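Local coordinates for prophage MuSo2, 43 kDa tail protein (PDB 3CDD) that probably serves as a structural component of the tail baseplate of a Mu-like prophage and forms a three-chain assembly, at residues 97-102 with 172-178; 165-169 with 180-184; 207-211 with 276-281. One frame throughout, in Å; residues are numbered along the deposited sequence.

In the fold
Contacts 1 and 2 belong to the gp44-like second domain and are about 17 Å apart between centres. Their segments alternate along the chain: 97-102, 165-169, 172-178, 180-184. They sit at opposite ends of the antiparallel strands 169-172 and 178-181, contact 1 at the connecting loop and contact 2 at the other end. Contact 3 follows later in sequence, about 30 Å from contact 1 and 22 Å from contact 2 between centres, where helix 262-278 turns into strand 281-288. Contacts 1 and 3 both border on other subunits: D101, on 97-102, and R208, on 207-211, each pair with charged residues of a neighbouring subunit, so both places lie at subunit interfaces.

Contact 1. Residues 97-102 with 172-178; sequences DKTADL and SDTFGNL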
loop_
_atom_site.group_PDB
_atom_site.type_symbol
_atom_site.label_atom_id
_atom_site.label_comp_id
_atom_site.label_asym_id
_atom_site.label_seq_id
_atom_site.Cartn_x
_atom_site.Cartn_y
_atom_site.Cartn_z
ATOM N N ASP A 97 3.735 14.894 -19.091
ATOM C CA ASP A 97 4.032 16.094 -19.863
ATOM C C ASP A 97 5.320 16.773 -19.348
ATOM O O ASP A 97 5.853 16.368 -18.318
ATOM C CB ASP A 97 2.775 17.003 -19.998
ATOM C CG ASP A 97 2.659 18.083 -18.929
ATOM O OD1 ASP A 97 3.558 18.264 -18.060
ATOM O OD2 ASP A 97 1.623 18.788 -19.002
ATOM N N LYS A 98 5.833 17.759 -20.087
ATOM C CA LYS A 98 7.120 18.423 -19.781
ATOM C C LYS A 98 7.296 18.886 -18.335
ATOM O O LYS A 98 8.413 18.848 -17.802
ATOM C CB LYS A 98 7.333 19.636 -20.703
ATOM C CG LYS A 98 7.670 19.295 -22.142
ATOM C CD LYS A 98 7.745 20.553 -23.016
ATOM C CE LYS A 98 8.821 21.491 -22.509
ATOM N NZ LYS A 98 9.246 22.489 -23.549
ATOM N N THR A 99 6.203 19.328 -17.704
ATOM C CA THR A 99 6.272 19.856 -16.328
ATOM C C THR A 99 6.724 18.802 -15.310
ATOM O O THR A 99 7.010 19.130 -14.161
ATOM C CB THR A 99 4.953 20.514 -15.871
ATOM O OG1 THR A 99 3.885 19.557 -15.921
ATOM C CG2 THR A 99 4.607 21.734 -16.744
ATOM N N ALA A 100 6.833 17.541 -15.745
ATOM C CA ALA A 100 7.302 16.485 -14.848
ATOM C C ALA A 100 8.735 16.752 -14.377
ATOM O O ALA A 100 9.091 16.389 -13.261
ATOM C CB ALA A 100 7.196 15.130 -15.510
ATOM N N ASP A 101 9.551 17.396 -15.217
ATOM C CA ASP A 101 10.897 17.797 -14.811
ATOM C C ASP A 101 10.849 18.737 -13.603
ATOM O O ASP A 101 11.726 18.684 -12.742
ATOM C CB ASP A 101 11.662 18.455 -15.968
ATOM C CG ASP A 101 12.174 17.440 -16.982
ATOM O OD1 ASP A 101 12.206 16.223 -16.661
ATOM O OD2 ASP A 101 12.533 17.857 -18.107
ATOM N N LEU A 102 9.809 19.574 -13.545
ATOM C CA LEU A 102 9.615 20.512 -12.435
ATOM C C LEU A 102 9.243 19.786 -11.150
ATOM O O LEU A 102 9.455 20.307 -10.065
ATOM C CB LEU A 102 8.520 21.532 -12.756
ATOM C CG LEU A 102 8.654 22.403 -14.013
ATOM C CD1 LEU A 102 7.420 23.304 -14.153
ATOM C CD2 LEU A 102 9.916 23.248 -14.010
ATOM N N SER A 172 -0.918 22.729 -16.331
ATOM C CA SER A 172 -0.142 22.781 -17.555
ATOM C C SER A 172 -1.115 22.826 -18.730
ATOM O O SER A 172 -2.315 22.579 -18.556
ATOM C CB SER A 172 0.829 21.594 -17.639
ATOM O OG SER A 172 0.151 20.345 -17.653
ATOM N N ASP A 173 -0.624 23.141 -19.918
ATOM C CA ASP A 173 -1.503 23.141 -21.091
ATOM C C ASP A 173 -1.125 21.976 -21.989
ATOM O O ASP A 173 -0.229 21.211 -21.636
ATOM C CB ASP A 173 -1.461 24.502 -21.805
ATOM C CG ASP A 173 -0.071 24.855 -22.335
ATOM O OD1 ASP A 173 0.776 23.943 -22.516
ATOM O OD2 ASP A 173 0.166 26.052 -22.596
ATOM N N THR A 174 -1.784 21.821 -23.139
ATOM C CA THR A 174 -1.499 20.682 -24.016
ATOM C C THR A 174 -0.073 20.709 -24.577
ATOM O O THR A 174 0.427 19.693 -25.057
ATOM C CB THR A 174 -2.501 20.537 -25.180
ATOM O OG1 THR A 174 -2.373 21.656 -26.072
ATOM C CG2 THR A 174 -3.930 20.412 -24.663
ATOM N N PHE A 175 0.570 21.871 -24.509
ATOM C CA PHE A 175 1.935 22.027 -25.017
ATOM C C PHE A 175 2.996 21.847 -23.916
ATOM O O PHE A 175 4.187 22.004 -24.151
ATOM C CB PHE A 175 2.066 23.339 -25.804
ATOM C CG PHE A 175 1.348 23.300 -27.143
ATOM C CD1 PHE A 175 0.011 23.695 -27.251
ATOM C CD2 PHE A 175 1.995 22.830 -28.282
ATOM C CE1 PHE A 175 -0.664 23.633 -28.477
ATOM C CE2 PHE A 175 1.329 22.783 -29.511
ATOM C CZ PHE A 175 -0.000 23.182 -29.605
ATOM N N GLY A 176 2.550 21.463 -22.720
ATOM C CA GLY A 176 3.465 21.186 -21.614
ATOM C C GLY A 176 4.091 22.443 -21.044
ATOM O O GLY A 176 5.178 22.389 -20.446
ATOM N N ASN A 177 3.424 23.576 -21.261
ATOM C CA ASN A 177 3.817 24.842 -20.632
ATOM C C ASN A 177 3.256 24.842 -19.233
ATOM O O ASN A 177 2.187 24.308 -19.034
ATOM C CB ASN A 177 3.205 26.032 -21.374
ATOM C CG ASN A 177 3.698 26.165 -22.814
ATOM O OD1 ASN A 177 4.891 25.998 -23.101
ATOM N ND2 ASN A 177 2.778 26.516 -23.724
ATOM N N LEU A 178 3.940 25.470 -18.280
ATOM C CA LEU A 178 3.360 25.752 -16.953
ATOM C C LEU A 178 2.279 26.844 -17.010
ATOM O O LEU A 178 2.516 27.931 -17.553
ATOM C CB LEU A 178 4.450 26.160 -15.965
ATOM C CG LEU A 178 3.986 26.382 -14.523
ATOM C CD1 LEU A 178 3.590 25.057 -13.875
ATOM C CD2 LEU A 178 5.053 27.076 -13.709
HETATM O O HOH W 1 0.608 18.465 -21.806
HETATM O O HOH W 2 6.963 24.516 -22.198
#
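OD2 of D97 is gripped by the hydroxyl of S172, with OG 2.5 Å from OD2 on its syn lone pair, and by a water that also donates to D173 O. The other carboxylate oxygen is claimed from its own segment. T99 OG1 donates to D97 OD1 on the syn side at 2.5 Å, while T99 N reaches D97 OD1 from above the carboxylate plane, the bond that caps the turn into helix 100-104. The hydroxyl reaches D97 because OG1 stands between the backbone N and the carbonyl carbon (chi1 60°), and this leaves the methyl CG2 to face 172-178, 3.8 Å from G176 O and 3.9 Å from S172 CB.

At G176, with no side chain between the backbones, the CA atoms of K98 and G176 come within 4.9 Å, and K98 CB rests 3.5 Å from G176 O. K98 NZ bonds to G131 O, and weakly to a water held by G176 O and N177 OD1. Residues 172-178 connect strands 169-172 and 178-181 of the gp44-like second domain, with a type I turn from D173 to G176; the D173 carboxylate takes N177 N and N177 ND2. L102 CD1 meets L178 CD1 at 4.2 Å.

With hydroxyl donors at both oxygens, a backbone N-H and a water, the buried D97 carboxylate is well compensated, which probably favours its charged form.

Contact 2. Residues 165-169 with 180-184; sequences QRGVL and ITRAS
L169 and T181 face each other as an antiparallel hydrogen-bonded pair, with L169 N to T181 O at 2.7 Å and T181 N to L169 O at 2.9 Å, both nearly straight (172° and 175°). The CA-H of I180 makes a further contact with L169 O. The chains stay close as far as V168 and R182 and part beyond them, where side chains fill in.

V168 works in two directions. Its CG1 lies over one face of the R182 guanidinium, 3.4 Å above the plane and displaced toward the rim, whereas CG2 meets I180 CG2 at 3.8 Å. R182 reaches this place on a chain stretched out from CG to NE (chi2 -177°), which carries the guanidinium back along the loop before strand 169-172. R182 NE passes 3.3 Å from G167 O and NH2 lies 3.2 Å from R166 O, but the angles are too poor for hydrogen bonds. The firm polar partners of R182 are D139 O and T138 OG1, both taken by NH1. L169 and T181 have their side chains on the same face of the sheet, and L169 CD1 continues along the partner chain to lie 3.8 Å from A183 N.

I180 and V168 also pack on L119 of helix 119-127. The pairing is that of a beta hairpin, strands 169-172 and 178-181, seen at the end away from its connecting loop; strand 134-136 runs parallel to 178-181 and completes a small three-stranded mixed sheet in the gp44-like second domain.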
loop_
_atom_site.group_PDB
_atom_site.type_symbol
_atom_site.label_atom_id
_atom_site.label_comp_id
_atom_site.label_asym_id
_atom_site.label_seq_id
_atom_site.Cartn_x
_atom_site.Cartn_y
_atom_site.Cartn_z
ATOM N N GLN A 165 -0.169 30.923 -1.227
ATOM C CA GLN A 165 -0.173 32.205 -0.524
ATOM C C GLN A 165 -0.736 33.339 -1.389
ATOM O O GLN A 165 -0.803 34.481 -0.938
ATOM C CB GLN A 165 1.254 32.565 -0.061
ATOM C CG GLN A 165 1.882 31.581 0.917
ATOM C CD GLN A 165 3.371 31.806 1.114
ATOM O OE1 GLN A 165 4.194 30.976 0.727
ATOM N NE2 GLN A 165 3.724 32.929 1.714
ATOM N N ARG A 166 -1.112 33.027 -2.632
ATOM C CA ARG A 166 -1.693 34.012 -3.556
ATOM C C ARG A 166 -3.067 33.599 -4.079
ATOM O O ARG A 166 -3.646 34.283 -4.931
ATOM C CB ARG A 166 -0.742 34.302 -4.728
ATOM C CG ARG A 166 0.496 35.165 -4.376
ATOM C CD ARG A 166 0.134 36.498 -3.713
ATOM N NE ARG A 166 1.319 37.249 -3.266
ATOM C CZ ARG A 166 1.807 37.254 -2.023
ATOM N NH1 ARG A 166 1.228 36.543 -1.063
ATOM N NH2 ARG A 166 2.884 37.980 -1.739
ATOM N N GLY A 167 -3.579 32.483 -3.564
ATOM C CA GLY A 167 -4.883 31.924 -3.970
ATOM C C GLY A 167 -5.005 31.603 -5.444
ATOM O O GLY A 167 -6.062 31.797 -6.044
ATOM N N VAL A 168 -3.915 31.122 -6.039
ATOM C CA VAL A 168 -3.930 30.721 -7.445
ATOM C C VAL A 168 -3.565 29.237 -7.593
ATOM O O VAL A 168 -3.129 28.590 -6.636
ATOM C CB VAL A 168 -3.070 31.659 -8.371
ATOM C CG1 VAL A 168 -3.456 33.134 -8.170
ATOM C CG2 VAL A 168 -1.572 31.462 -8.179
ATOM N N LEU A 169 -3.803 28.703 -8.785
ATOM C CA LEU A 169 -3.533 27.300 -9.098
ATOM C C LEU A 169 -2.435 27.159 -10.140
ATOM O O LEU A 169 -2.333 27.988 -11.047
ATOM C CB LEU A 169 -4.793 26.642 -9.674
ATOM C CG LEU A 169 -6.134 26.756 -8.962
ATOM C CD1 LEU A 169 -7.195 26.063 -9.815
ATOM C CD2 LEU A 169 -6.037 26.122 -7.585
ATOM N N ILE A 180 -0.354 29.278 -14.831
ATOM C CA ILE A 180 -0.802 29.897 -13.595
ATOM C C ILE A 180 -2.197 30.495 -13.779
ATOM O O ILE A 180 -2.408 31.444 -14.558
ATOM C CB ILE A 180 0.178 30.964 -13.089
ATOM C CG1 ILE A 180 1.592 30.378 -12.963
ATOM C CG2 ILE A 180 -0.326 31.547 -11.763
ATOM C CD1 ILE A 180 2.693 31.427 -12.708
ATOM N N THR A 181 -3.151 29.931 -13.054
ATOM C CA THR A 181 -4.538 30.315 -13.242
ATOM C C THR A 181 -5.370 30.246 -11.956
ATOM O O THR A 181 -4.836 30.099 -10.853
ATOM C CB THR A 181 -5.151 29.481 -14.398
ATOM O OG1 THR A 181 -6.432 30.012 -14.748
ATOM C CG2 THR A 181 -5.258 27.981 -14.035
ATOM N N ARG A 182 -6.678 30.406 -12.105
ATOM C CA ARG A 182 -7.640 30.191 -11.026
ATOM C C ARG A 182 -8.763 29.390 -11.636
ATOM O O ARG A 182 -8.844 29.300 -12.856
ATOM C CB ARG A 182 -8.205 31.529 -10.504
ATOM C CG ARG A 182 -7.313 32.273 -9.516
ATOM C CD ARG A 182 -8.042 33.537 -9.026
ATOM N NE ARG A 182 -7.453 34.135 -7.823
ATOM C CZ ARG A 182 -6.465 35.027 -7.819
ATOM N NH1 ARG A 182 -5.931 35.443 -8.962
ATOM N NH2 ARG A 182 -6.012 35.503 -6.667
ATOM N N ALA A 183 -9.642 28.829 -10.806
ATOM C CA ALA A 183 -10.846 28.161 -11.305
ATOM C C ALA A 183 -11.543 29.044 -12.335
ATOM O O ALA A 183 -11.864 30.196 -12.051
ATOM C CB ALA A 183 -11.789 27.851 -10.168
ATOM N N SER A 184 -11.777 28.496 -13.522
ATOM C CA SER A 184 -12.222 29.277 -14.678
ATOM C C SER A 184 -13.711 29.643 -14.652
ATOM O O SER A 184 -14.513 28.983 -13.992
ATOM C CB SER A 184 -11.914 28.500 -15.955
ATOM O OG SER A 184 -12.120 29.287 -17.112
#

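Contact 3. Residues 207-211 with 276-281; sequences WRQRF and SIGKSN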
loop_
_atom_site.group_PDB
_atom_site.type_symbol
_atom_site.label_atom_id
_atom_site.label_comp_id
_atom_site.label_asym_id
_atom_site.label_seq_id
_atom_site.Cartn_x
_atom_site.Cartn_y
_atom_site.Cartn_z
ATOM N N TRP A 207 -19.209 11.257 4.178
ATOM C CA TRP A 207 -18.861 12.061 5.339
ATOM C C TRP A 207 -17.706 11.497 6.192
ATOM O O TRP A 207 -17.459 12.026 7.274
ATOM C CB TRP A 207 -20.057 12.219 6.291
ATOM C CG TRP A 207 -21.087 13.266 5.898
ATOM C CD1 TRP A 207 -21.252 13.857 4.673
ATOM C CD2 TRP A 207 -22.122 13.789 6.740
ATOM N NE1 TRP A 207 -22.313 14.721 4.708
ATOM C CE2 TRP A 207 -22.876 14.692 5.960
ATOM C CE3 TRP A 207 -22.492 13.566 8.078
ATOM C CZ2 TRP A 207 -23.970 15.394 6.473
ATOM C CZ3 TRP A 207 -23.590 14.254 8.589
ATOM C CH2 TRP A 207 -24.315 15.163 7.787
ATOM N N ARG A 208 -17.029 10.441 5.752
ATOM C CA ARG A 208 -15.945 9.845 6.556
ATOM C C ARG A 208 -14.908 10.908 6.944
ATOM O O ARG A 208 -14.359 10.876 8.043
ATOM C CB ARG A 208 -15.256 8.676 5.826
ATOM C CG ARG A 208 -16.052 7.372 5.809
ATOM C CD ARG A 208 -15.501 6.342 4.784
ATOM N NE ARG A 208 -16.490 5.297 4.466
ATOM C CZ ARG A 208 -16.710 4.191 5.183
ATOM N NH1 ARG A 208 -15.985 3.926 6.283
ATOM N NH2 ARG A 208 -17.662 3.332 4.791
ATOM N N GLN A 209 -14.674 11.865 6.050
ATOM C CA GLN A 209 -13.639 12.874 6.274
ATOM C C GLN A 209 -14.219 14.267 6.429
ATOM O O GLN A 209 -13.499 15.251 6.343
ATOM C CB GLN A 209 -12.564 12.801 5.181
ATOM C CG GLN A 209 -11.827 11.463 5.183
ATOM C CD GLN A 209 -10.869 11.294 4.011
ATOM O OE1 GLN A 209 -11.272 11.365 2.841
ATOM N NE2 GLN A 209 -9.589 11.051 4.321
ATOM N N ARG A 210 -15.529 14.324 6.680
ATOM C CA ARG A 210 -16.269 15.557 6.889
ATOM C C ARG A 210 -16.467 15.788 8.364
ATOM O O ARG A 210 -16.642 14.810 9.142
ATOM C CB ARG A 210 -17.636 15.509 6.183
ATOM C CG ARG A 210 -17.572 15.488 4.635
ATOM C CD ARG A 210 -16.930 16.715 4.088
ATOM N NE ARG A 210 -17.789 17.890 4.247
ATOM C CZ ARG A 210 -18.792 18.200 3.429
ATOM N NH1 ARG A 210 -19.062 17.428 2.383
ATOM N NH2 ARG A 210 -19.529 19.279 3.655
ATOM N N PHE A 211 -16.401 17.063 8.771
ATOM C CA PHE A 211 -16.509 17.419 10.202
ATOM C C PHE A 211 -17.383 18.644 10.378
ATOM O O PHE A 211 -17.484 19.444 9.469
ATOM C CB PHE A 211 -15.131 17.594 10.855
ATOM C CG PHE A 211 -14.264 16.358 10.768
ATOM C CD1 PHE A 211 -13.435 16.157 9.666
ATOM C CD2 PHE A 211 -14.293 15.386 11.781
ATOM C CE1 PHE A 211 -12.636 15.017 9.567
ATOM C CE2 PHE A 211 -13.512 14.247 11.676
ATOM C CZ PHE A 211 -12.681 14.053 10.565
ATOM N N SER A 276 -11.600 19.045 2.807
ATOM C CA SER A 276 -12.352 17.866 3.223
ATOM C C SER A 276 -13.586 17.678 2.348
ATOM O O SER A 276 -14.029 16.545 2.127
ATOM C CB SER A 276 -12.756 17.944 4.694
ATOM O OG SER A 276 -13.802 18.878 4.898
ATOM N N ILE A 277 -14.135 18.789 1.868
ATOM C CA ILE A 277 -15.267 18.752 0.949
ATOM C C ILE A 277 -14.860 18.134 -0.403
ATOM O O ILE A 277 -15.504 17.198 -0.868
ATOM C CB ILE A 277 -15.939 20.135 0.796
ATOM C CG1 ILE A 277 -16.544 20.580 2.136
ATOM C CG2 ILE A 277 -17.015 20.083 -0.280
ATOM C CD1 ILE A 277 -16.978 22.066 2.189
ATOM N N GLY A 278 -13.776 18.624 -1.001
ATOM C CA GLY A 278 -13.267 18.055 -2.244
ATOM C C GLY A 278 -12.844 16.597 -2.153
ATOM O O GLY A 278 -12.973 15.835 -3.120
ATOM N N LYS A 279 -12.333 16.210 -0.990
ATOM C CA LYS A 279 -11.868 14.849 -0.743
ATOM C C LYS A 279 -13.028 13.886 -0.439
ATOM O O LYS A 279 -12.845 12.660 -0.405
ATOM C CB LYS A 279 -10.905 14.872 0.443
ATOM C CG LYS A 279 -9.757 13.889 0.364
ATOM C CD LYS A 279 -8.568 14.451 1.145
ATOM C CE LYS A 279 -7.960 13.408 2.069
ATOM N NZ LYS A 279 -7.151 14.065 3.133
ATOM N N SER A 280 -14.216 14.444 -0.227
ATOM C CA SER A 280 -15.365 13.643 0.175
ATOM C C SER A 280 -16.388 13.471 -0.941
ATOM O O SER A 280 -17.335 12.713 -0.798
ATOM C CB SER A 280 -16.009 14.240 1.422
ATOM O OG SER A 280 -15.060 14.324 2.477
ATOM N N ASN A 281 -16.187 14.176 -2.054
ATOM C CA ASN A 281 -17.089 14.078 -3.190
ATOM C C ASN A 281 -16.334 13.676 -4.455
ATOM O O ASN A 281 -15.213 14.138 -4.695
ATOM C CB ASN A 281 -17.892 15.365 -3.366
ATOM C CG ASN A 281 -18.761 15.677 -2.164
ATOM O OD1 ASN A 281 -19.335 14.777 -1.532
ATOM N ND2 ASN A 281 -18.862 16.964 -1.830
HETATM O O HOH W 3 -15.307 11.966 3.531
HETATM O O HOH W 4 -16.276 18.877 6.358
#
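Successive bends at chi2 (-62°) and chi3 (-71°) fold the side chain of R210 back on itself, so that its methylene groups face the end of helix 262-278 and its guanidinium turns flat against I277. I277 CG1 sits over the centre of that group, 3.4 Å above the plane. Lower on the same side chain, R210 CD comes 3.5 Å from S276 O.

No direct hydrogen bond crosses between the segments, and the polar link is made by water. One molecule lies in the guanidinium plane at its edge and accepts from R210 NE at 2.8 Å and from F211 N at 3.0 Å. The same water is 2.9 Å from S276 OG, which is hydrogen-bonded to R273 O in its own helix. R210 NH2, next along the edge that meets the water, forms salt bridges with E245 and D243, so the guanidinium is held at its edge by water and acids and on one face by an aliphatic branch.

Q209 forms the outer, exposed flank. Its carbonyl O lies 3.2 Å from S276 CB, and farther out its amide NE2 passes K279 CE at 3.6 Å.

The contact closes the corner where helix 262-278 gives way to strand 281-288. That strand pairs antiparallel with 200-206, and the loop 207-211 leads from 200-206 to strand 213-217. R208, on the loop, bonds to D79 of a neighbouring subunit, placing this corner at the trimer interface.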